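Local coordinates for N-alpha-acetyltransferase 35, NatC auxiliary subunit (Saccharomyces cerevisiae, PDB 6YGA), which serves as the auxiliary subunit of the NatC N-terminal acetyltransferase, which acetylates the N-terminal methionine of the L-A virus Gag protein, at residues Leu444-Phe455 / Met468-Leu479; Glu121-Gly130 / Phe184-Gly192. All coordinates share one frame; numbering follows the deposited sequence.

How the contacts relate
Contact 1 and contact 2 lie on opposite sides of the centre of the chain, about 20 Å and 33 Å from it, and their own centres are about 52 Å apart. Their nearest atoms stay about 34 Å from each other, so neither packs on the other. Contact 2 closes along the sequence before contact 1 opens: 121-130 and 184-192 belong to the Mak10 family region, 444-455 and 468-479 to the NAA35-like TPR region. The architectures also differ. Contact 1 is a buried antiparallel helix pair, whereas contact 2 lays an irregular segment along a partly exposed helix end. No other subunit of the three-chain assembly touches either contact.

Contact 1. Residues Leu444-Phe455 / Met468-Leu479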
# COMPACT_ATOMS: atom_id res chain seq x y z
N LEU B 444 -11.80 21.01 -4.21
CA LEU B 444 -11.83 20.84 -5.66
C LEU B 444 -10.46 20.42 -6.19
O LEU B 444 -10.38 19.61 -7.13
CB LEU B 444 -12.30 22.14 -6.32
CG LEU B 444 -12.62 22.06 -7.82
CD1 LEU B 444 -13.42 20.80 -8.13
CD2 LEU B 444 -13.37 23.30 -8.26
N SER B 445 -9.38 20.95 -5.61
CA SER B 445 -8.04 20.48 -5.96
C SER B 445 -7.86 19.02 -5.58
O SER B 445 -7.20 18.26 -6.30
CB SER B 445 -6.98 21.33 -5.25
OG SER B 445 -6.94 22.65 -5.78
N SER B 446 -8.43 18.60 -4.45
CA SER B 446 -8.33 17.20 -4.06
C SER B 446 -9.16 16.31 -4.98
O SER B 446 -8.74 15.19 -5.29
CB SER B 446 -8.77 17.03 -2.60
OG SER B 446 -7.86 17.66 -1.72
N MSE B 447 -10.32 16.79 -5.42
CA MSE B 447 -11.15 16.03 -6.35
C MSE B 447 -10.40 15.77 -7.65
O MSE B 447 -10.45 14.67 -8.20
CB MSE B 447 -12.46 16.77 -6.64
CG MSE B 447 -13.40 16.91 -5.45
SE MSE B 447 -14.91 18.11 -5.82
CE MSE B 447 -15.95 16.97 -7.02
N ILE B 448 -9.70 16.80 -8.13
CA ILE B 448 -8.94 16.69 -9.37
C ILE B 448 -7.75 15.76 -9.17
O ILE B 448 -7.50 14.87 -9.99
CB ILE B 448 -8.51 18.08 -9.85
CG1 ILE B 448 -9.72 18.89 -10.30
CG2 ILE B 448 -7.46 17.98 -10.94
CD1 ILE B 448 -9.44 20.37 -10.49
N GLU B 449 -7.00 15.95 -8.08
CA GLU B 449 -5.84 15.10 -7.81
C GLU B 449 -6.25 13.65 -7.63
O GLU B 449 -5.58 12.74 -8.12
CB GLU B 449 -5.10 15.62 -6.58
CG GLU B 449 -3.92 14.77 -6.14
CD GLU B 449 -2.69 14.98 -7.00
OE1 GLU B 449 -2.70 15.89 -7.86
OE2 GLU B 449 -1.70 14.25 -6.80
N PHE B 450 -7.37 13.41 -6.93
CA PHE B 450 -7.86 12.05 -6.73
C PHE B 450 -8.21 11.39 -8.06
O PHE B 450 -7.95 10.20 -8.25
CB PHE B 450 -9.07 12.08 -5.80
CG PHE B 450 -9.80 10.77 -5.71
CD1 PHE B 450 -9.29 9.72 -4.95
CD2 PHE B 450 -11.01 10.59 -6.36
CE1 PHE B 450 -9.97 8.52 -4.86
CE2 PHE B 450 -11.69 9.39 -6.28
CZ PHE B 450 -11.17 8.36 -5.53
N SER B 451 -8.80 12.15 -8.99
CA SER B 451 -9.24 11.56 -10.25
C SER B 451 -8.05 11.24 -11.16
O SER B 451 -7.97 10.15 -11.73
CB SER B 451 -10.21 12.50 -10.96
OG SER B 451 -11.35 12.76 -10.16
N LEU B 452 -7.14 12.21 -11.33
CA LEU B 452 -5.99 11.98 -12.20
C LEU B 452 -5.07 10.90 -11.65
O LEU B 452 -4.42 10.19 -12.42
CB LEU B 452 -5.22 13.29 -12.40
CG LEU B 452 -5.95 14.44 -13.11
CD1 LEU B 452 -5.08 15.69 -13.16
CD2 LEU B 452 -6.39 14.03 -14.51
N LYS B 453 -5.02 10.76 -10.32
CA LYS B 453 -4.15 9.74 -9.73
C LYS B 453 -4.57 8.34 -10.16
O LYS B 453 -3.73 7.43 -10.20
CB LYS B 453 -4.17 9.88 -8.21
CG LYS B 453 -3.34 8.85 -7.47
CD LYS B 453 -1.86 9.07 -7.68
CE LYS B 453 -1.07 7.93 -7.06
NZ LYS B 453 0.39 8.10 -7.25
N GLY B 454 -5.85 8.15 -10.51
CA GLY B 454 -6.31 6.86 -10.98
C GLY B 454 -5.63 6.40 -12.26
O GLY B 454 -5.46 5.20 -12.47
N PHE B 455 -5.23 7.34 -13.11
CA PHE B 455 -4.51 6.97 -14.33
C PHE B 455 -3.11 6.47 -14.02
O PHE B 455 -2.60 5.57 -14.70
CB PHE B 455 -4.45 8.15 -15.30
CG PHE B 455 -5.74 8.42 -16.02
CD1 PHE B 455 -6.16 7.58 -17.04
CD2 PHE B 455 -6.53 9.50 -15.67
CE1 PHE B 455 -7.35 7.83 -17.71
CE2 PHE B 455 -7.71 9.75 -16.33
CZ PHE B 455 -8.13 8.91 -17.35
N MSE B 468 -13.40 10.08 -17.37
CA MSE B 468 -12.55 10.67 -16.34
C MSE B 468 -11.86 11.96 -16.81
O MSE B 468 -11.85 12.96 -16.10
CB MSE B 468 -11.50 9.67 -15.87
CG MSE B 468 -12.09 8.43 -15.21
SE MSE B 468 -13.36 8.86 -13.79
CE MSE B 468 -12.23 9.99 -12.69
N PHE B 469 -11.29 11.92 -18.01
CA PHE B 469 -10.60 13.10 -18.52
C PHE B 469 -11.56 14.26 -18.74
O PHE B 469 -11.21 15.41 -18.46
CB PHE B 469 -9.84 12.76 -19.80
CG PHE B 469 -8.48 12.17 -19.57
CD1 PHE B 469 -7.62 12.73 -18.64
CD2 PHE B 469 -8.08 11.03 -20.25
CE1 PHE B 469 -6.37 12.18 -18.42
CE2 PHE B 469 -6.84 10.48 -20.04
CZ PHE B 469 -5.98 11.05 -19.12
N TRP B 470 -12.77 13.98 -19.21
CA TRP B 470 -13.72 15.07 -19.38
C TRP B 470 -14.25 15.56 -18.04
O TRP B 470 -14.51 16.76 -17.87
CB TRP B 470 -14.88 14.65 -20.29
CG TRP B 470 -15.86 15.77 -20.47
CD1 TRP B 470 -15.75 16.82 -21.34
CD2 TRP B 470 -17.07 15.98 -19.74
NE1 TRP B 470 -16.83 17.66 -21.21
CE2 TRP B 470 -17.65 17.16 -20.23
CE3 TRP B 470 -17.73 15.28 -18.73
CZ2 TRP B 470 -18.86 17.66 -19.75
CZ3 TRP B 470 -18.92 15.77 -18.24
CH2 TRP B 470 -19.48 16.95 -18.75
N TYR B 471 -14.42 14.65 -17.08
CA TYR B 471 -14.85 15.07 -15.75
C TYR B 471 -13.80 15.96 -15.10
O TYR B 471 -14.14 16.94 -14.43
CB TYR B 471 -15.16 13.86 -14.88
CG TYR B 471 -15.58 14.21 -13.48
CD1 TYR B 471 -16.75 14.92 -13.24
CD2 TYR B 471 -14.82 13.82 -12.38
CE1 TYR B 471 -17.14 15.25 -11.96
CE2 TYR B 471 -15.20 14.14 -11.10
CZ TYR B 471 -16.36 14.85 -10.89
OH TYR B 471 -16.74 15.17 -9.61
N VAL B 472 -12.52 15.65 -15.30
CA VAL B 472 -11.46 16.47 -14.71
C VAL B 472 -11.36 17.80 -15.44
O VAL B 472 -11.12 18.85 -14.83
CB VAL B 472 -10.13 15.71 -14.70
CG1 VAL B 472 -9.00 16.60 -14.19
CG2 VAL B 472 -10.25 14.47 -13.84
N TYR B 473 -11.55 17.79 -16.76
CA TYR B 473 -11.69 19.03 -17.50
C TYR B 473 -12.84 19.87 -16.94
O TYR B 473 -12.69 21.07 -16.69
CB TYR B 473 -11.91 18.73 -18.99
CG TYR B 473 -12.29 19.94 -19.81
CD1 TYR B 473 -11.32 20.82 -20.27
CD2 TYR B 473 -13.62 20.20 -20.12
CE1 TYR B 473 -11.66 21.93 -21.03
CE2 TYR B 473 -13.97 21.30 -20.88
CZ TYR B 473 -12.99 22.16 -21.33
OH TYR B 473 -13.33 23.26 -22.08
N TYR B 474 -13.99 19.23 -16.73
CA TYR B 474 -15.13 19.90 -16.12
C TYR B 474 -14.77 20.46 -14.75
O TYR B 474 -15.09 21.61 -14.43
CB TYR B 474 -16.30 18.92 -16.04
CG TYR B 474 -17.44 19.32 -15.14
CD1 TYR B 474 -18.44 20.17 -15.59
CD2 TYR B 474 -17.52 18.83 -13.84
CE1 TYR B 474 -19.49 20.53 -14.76
CE2 TYR B 474 -18.56 19.18 -13.01
CZ TYR B 474 -19.55 20.03 -13.47
OH TYR B 474 -20.59 20.39 -12.65
N LEU B 475 -14.10 19.66 -13.91
CA LEU B 475 -13.67 20.15 -12.61
C LEU B 475 -12.66 21.29 -12.74
O LEU B 475 -12.75 22.29 -12.03
CB LEU B 475 -13.07 19.02 -11.78
CG LEU B 475 -13.98 17.89 -11.30
CD1 LEU B 475 -13.19 16.94 -10.41
CD2 LEU B 475 -15.20 18.44 -10.58
N SER B 476 -11.68 21.13 -13.64
CA SER B 476 -10.67 22.17 -13.83
C SER B 476 -11.28 23.47 -14.34
O SER B 476 -10.78 24.55 -14.02
CB SER B 476 -9.60 21.68 -14.81
OG SER B 476 -9.02 20.46 -14.39
N HIS B 477 -12.34 23.38 -15.15
CA HIS B 477 -12.99 24.60 -15.61
C HIS B 477 -13.62 25.35 -14.45
O HIS B 477 -13.53 26.58 -14.37
CB HIS B 477 -14.05 24.25 -16.67
CG HIS B 477 -14.75 25.45 -17.24
ND1 HIS B 477 -15.94 25.92 -16.73
CD2 HIS B 477 -14.45 26.25 -18.29
CE1 HIS B 477 -16.33 26.97 -17.43
NE2 HIS B 477 -15.44 27.19 -18.38
N HIS B 478 -14.24 24.62 -13.51
CA HIS B 478 -14.81 25.27 -12.34
C HIS B 478 -13.73 25.82 -11.42
O HIS B 478 -13.90 26.88 -10.81
CB HIS B 478 -15.71 24.29 -11.58
CG HIS B 478 -17.07 24.12 -12.18
ND1 HIS B 478 -18.17 24.79 -11.72
CD2 HIS B 478 -17.49 23.35 -13.22
CE1 HIS B 478 -19.23 24.45 -12.44
NE2 HIS B 478 -18.84 23.58 -13.36
N LEU B 479 -12.60 25.11 -11.30
CA LEU B 479 -11.51 25.62 -10.48
C LEU B 479 -10.90 26.87 -11.09
O LEU B 479 -10.55 27.82 -10.36
CB LEU B 479 -10.45 24.54 -10.28
CG LEU B 479 -9.27 24.94 -9.39
CD1 LEU B 479 -9.75 25.54 -8.08
CD2 LEU B 479 -8.37 23.75 -9.13
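With CG beside the backbone N in both residues (chi1 -76° and -84°), Phe-455 and Phe-469 bring their rings into an offset stack, the planes 7° apart and the centroids separated by 4.0 Å. CZ of Phe-469 lies over the centre of the Phe-455 ring, while CZ of Phe-455 sits nearer the rim of its partner. The helices run antiparallel, their segment axes 9.8 Å apart at closest approach. Two turns earlier on the first helix, Ile-448 is a knob in the hole formed by Val-472, Leu-475, Ser-476 and Leu-479; its CG1 is 3.7 Å from Leu-475 CB, and CD1 reaches Leu-479 CD2. Ser-451 packs closely, its CB 3.5 Å from Val-472 CG2. Ser-451 OG turns back to donate to Met-447 O at 2.9 Å, and Ser-476 OG likewise donates to Val-472 O; no hydrogen bond crosses between the two segments, and the packing is mainly apolar. The pair forms a helical hairpin, 433-456 followed by 465-506, in the TPR-like region. Helix 406-429 packs against Ser-446 and Phe-450 of the first helix, and helix 511-564 against Phe-469, Val-472 and Ser-476 of the second.

Contact 2. Residues Glu121-Gly130 / Phe184-Gly192; sequences ESLLSSLVKG and FNTFDNLPG
Phe-184 packs its ring against Leu-124 where the loop preceding helix 193-209 runs beside the C-terminal end of helix 118-129; further on, this loop makes a type II' beta turn from Thr-186 to Asn-189. The tightly packed part is apolar. Leu-124 CB stands over one face of the Phe-184 ring, 3.9 Å from its centroid and 26° off the normal, which meets the geometry of a CH-pi contact, while Val-128 CG2 comes in at the ring edge. Arg-281 makes a cation-pi contact with the same ring. Thr-186 turns CG2 beside its backbone N, where the methyl meets Leu-124 CD2 at 4.0 Å. Leu-127 crosses Leu-190, with its CD2 3.6 Å from Leu-190 CG, and Leu-190 in turn rests on Tyr-157 and Lys-160 of helix 142-167, so Leu-190 lies between helices 118-129 and 142-167.

The turn side is looser and more open to solvent: Asn-185 and Phe-187 are exposed, and Phe-187 offers little more than a ring edge, its CE2 3.9 Å from Val-128 O. An Asx turn steadies this corner, Asn-185 OD1 accepting from Phe-187 N at 3.1 Å. One hydrogen bond bridges the segments at the helix end: Asn-189 ND2 donates to Leu-127 O across 2.9 Å, almost in line with the carbonyl bond (C=O...N 162°), but the N-H...O angle is only 139°.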
# COMPACT_ATOMS: atom_id res chain seq x y z
N GLU B 121 18.96 -13.24 17.37
CA GLU B 121 18.08 -14.03 18.22
C GLU B 121 18.71 -14.26 19.58
O GLU B 121 18.03 -14.18 20.61
CB GLU B 121 17.75 -15.36 17.54
CG GLU B 121 16.51 -16.09 18.08
CD GLU B 121 16.78 -16.94 19.30
OE1 GLU B 121 17.97 -17.11 19.67
OE2 GLU B 121 15.81 -17.43 19.91
N SER B 122 20.01 -14.54 19.62
CA SER B 122 20.69 -14.82 20.88
C SER B 122 20.72 -13.58 21.77
O SER B 122 20.44 -13.66 22.97
CB SER B 122 22.10 -15.34 20.61
OG SER B 122 22.74 -15.74 21.81
N LEU B 123 21.06 -12.42 21.19
CA LEU B 123 21.11 -11.19 21.98
C LEU B 123 19.73 -10.79 22.49
O LEU B 123 19.57 -10.44 23.66
CB LEU B 123 21.73 -10.06 21.15
CG LEU B 123 21.64 -8.64 21.72
CD1 LEU B 123 22.23 -8.57 23.12
CD2 LEU B 123 22.33 -7.65 20.80
N LEU B 124 18.72 -10.84 21.61
CA LEU B 124 17.37 -10.47 22.04
C LEU B 124 16.84 -11.40 23.12
O LEU B 124 16.05 -10.98 23.97
CB LEU B 124 16.42 -10.45 20.83
CG LEU B 124 16.57 -9.29 19.85
CD1 LEU B 124 15.66 -9.46 18.65
CD2 LEU B 124 16.29 -7.97 20.56
N SER B 125 17.26 -12.67 23.11
CA SER B 125 16.77 -13.62 24.11
C SER B 125 17.35 -13.33 25.49
O SER B 125 16.64 -13.40 26.49
CB SER B 125 17.09 -15.05 23.68
OG SER B 125 16.32 -15.43 22.55
N SER B 126 18.65 -13.01 25.55
CA SER B 126 19.24 -12.63 26.83
C SER B 126 18.74 -11.27 27.29
O SER B 126 18.62 -11.02 28.50
CB SER B 126 20.76 -12.64 26.74
OG SER B 126 21.24 -11.47 26.10
N LEU B 127 18.45 -10.37 26.35
CA LEU B 127 17.97 -9.04 26.70
C LEU B 127 16.57 -9.08 27.29
O LEU B 127 16.21 -8.22 28.10
CB LEU B 127 18.01 -8.13 25.48
CG LEU B 127 18.49 -6.69 25.67
CD1 LEU B 127 19.66 -6.64 26.64
CD2 LEU B 127 18.90 -6.10 24.33
N VAL B 128 15.77 -10.08 26.91
CA VAL B 128 14.43 -10.22 27.47
C VAL B 128 14.50 -10.47 28.97
O VAL B 128 13.70 -9.93 29.74
CB VAL B 128 13.66 -11.34 26.73
CG1 VAL B 128 12.55 -11.91 27.59
CG2 VAL B 128 13.10 -10.81 25.41
N LYS B 129 15.48 -11.27 29.41
CA LYS B 129 15.60 -11.59 30.83
C LYS B 129 16.08 -10.39 31.63
O LYS B 129 15.63 -10.17 32.76
CB LYS B 129 16.53 -12.78 31.01
CG LYS B 129 16.37 -13.84 29.92
CD LYS B 129 16.53 -15.24 30.46
CE LYS B 129 15.64 -16.21 29.70
NZ LYS B 129 14.22 -15.76 29.71
N GLY B 130 17.01 -9.61 31.07
CA GLY B 130 17.53 -8.44 31.75
C GLY B 130 18.66 -7.78 30.99
O GLY B 130 19.70 -8.38 30.75
N PHE B 184 8.89 -10.57 20.70
CA PHE B 184 10.04 -10.01 21.42
C PHE B 184 9.65 -8.70 22.09
O PHE B 184 9.18 -7.77 21.42
CB PHE B 184 11.21 -9.80 20.46
CG PHE B 184 12.13 -10.98 20.36
CD1 PHE B 184 12.84 -11.42 21.46
CD2 PHE B 184 12.29 -11.65 19.16
CE1 PHE B 184 13.68 -12.51 21.37
CE2 PHE B 184 13.13 -12.74 19.06
CZ PHE B 184 13.83 -13.17 20.17
N ASN B 185 9.86 -8.62 23.40
CA ASN B 185 9.65 -7.40 24.18
C ASN B 185 10.84 -7.27 25.12
O ASN B 185 11.00 -8.09 26.03
CB ASN B 185 8.33 -7.44 24.95
CG ASN B 185 7.94 -6.09 25.53
OD1 ASN B 185 8.76 -5.18 25.63
ND2 ASN B 185 6.68 -5.97 25.93
N THR B 186 11.67 -6.25 24.90
CA THR B 186 12.89 -6.05 25.67
C THR B 186 12.70 -5.11 26.85
O THR B 186 13.65 -4.90 27.62
CB THR B 186 14.01 -5.53 24.77
OG1 THR B 186 13.56 -4.39 24.03
CG2 THR B 186 14.47 -6.62 23.80
N PHE B 187 11.51 -4.54 27.02
CA PHE B 187 11.18 -3.62 28.11
C PHE B 187 12.21 -2.49 28.10
O PHE B 187 12.48 -1.92 27.03
CB PHE B 187 11.08 -4.39 29.43
CG PHE B 187 10.34 -5.69 29.33
CD1 PHE B 187 8.95 -5.73 29.31
CD2 PHE B 187 11.03 -6.90 29.28
CE1 PHE B 187 8.27 -6.93 29.22
CE2 PHE B 187 10.35 -8.10 29.19
CZ PHE B 187 8.97 -8.12 29.16
N ASP B 188 12.80 -2.14 29.24
CA ASP B 188 13.87 -1.15 29.33
C ASP B 188 15.25 -1.80 29.35
O ASP B 188 16.24 -1.12 29.63
CB ASP B 188 13.66 -0.29 30.57
CG ASP B 188 14.48 0.99 30.55
OD1 ASP B 188 14.97 1.37 29.47
OD2 ASP B 188 14.63 1.61 31.62
N ASN B 189 15.34 -3.10 29.07
CA ASN B 189 16.61 -3.80 29.21
C ASN B 189 17.60 -3.42 28.12
O ASN B 189 18.81 -3.40 28.37
CB ASN B 189 16.39 -5.31 29.23
CG ASN B 189 15.56 -5.77 30.42
OD1 ASN B 189 15.57 -5.15 31.48
ND2 ASN B 189 14.85 -6.88 30.24
N LEU B 190 17.12 -3.13 26.92
CA LEU B 190 18.02 -2.76 25.83
C LEU B 190 18.67 -1.41 26.15
O LEU B 190 17.97 -0.47 26.52
CB LEU B 190 17.26 -2.69 24.51
CG LEU B 190 18.10 -2.79 23.23
CD1 LEU B 190 17.35 -3.52 22.13
CD2 LEU B 190 18.54 -1.42 22.76
N PRO B 191 19.99 -1.29 26.01
CA PRO B 191 20.67 -0.08 26.47
C PRO B 191 20.32 1.14 25.62
O PRO B 191 19.76 1.04 24.53
CB PRO B 191 22.16 -0.44 26.33
CG PRO B 191 22.19 -1.48 25.27
CD PRO B 191 20.93 -2.28 25.45
N GLY B 192 20.67 2.31 26.16
CA GLY B 192 20.41 3.56 25.49
C GLY B 192 21.38 3.83 24.35
O GLY B 192 22.30 3.06 24.08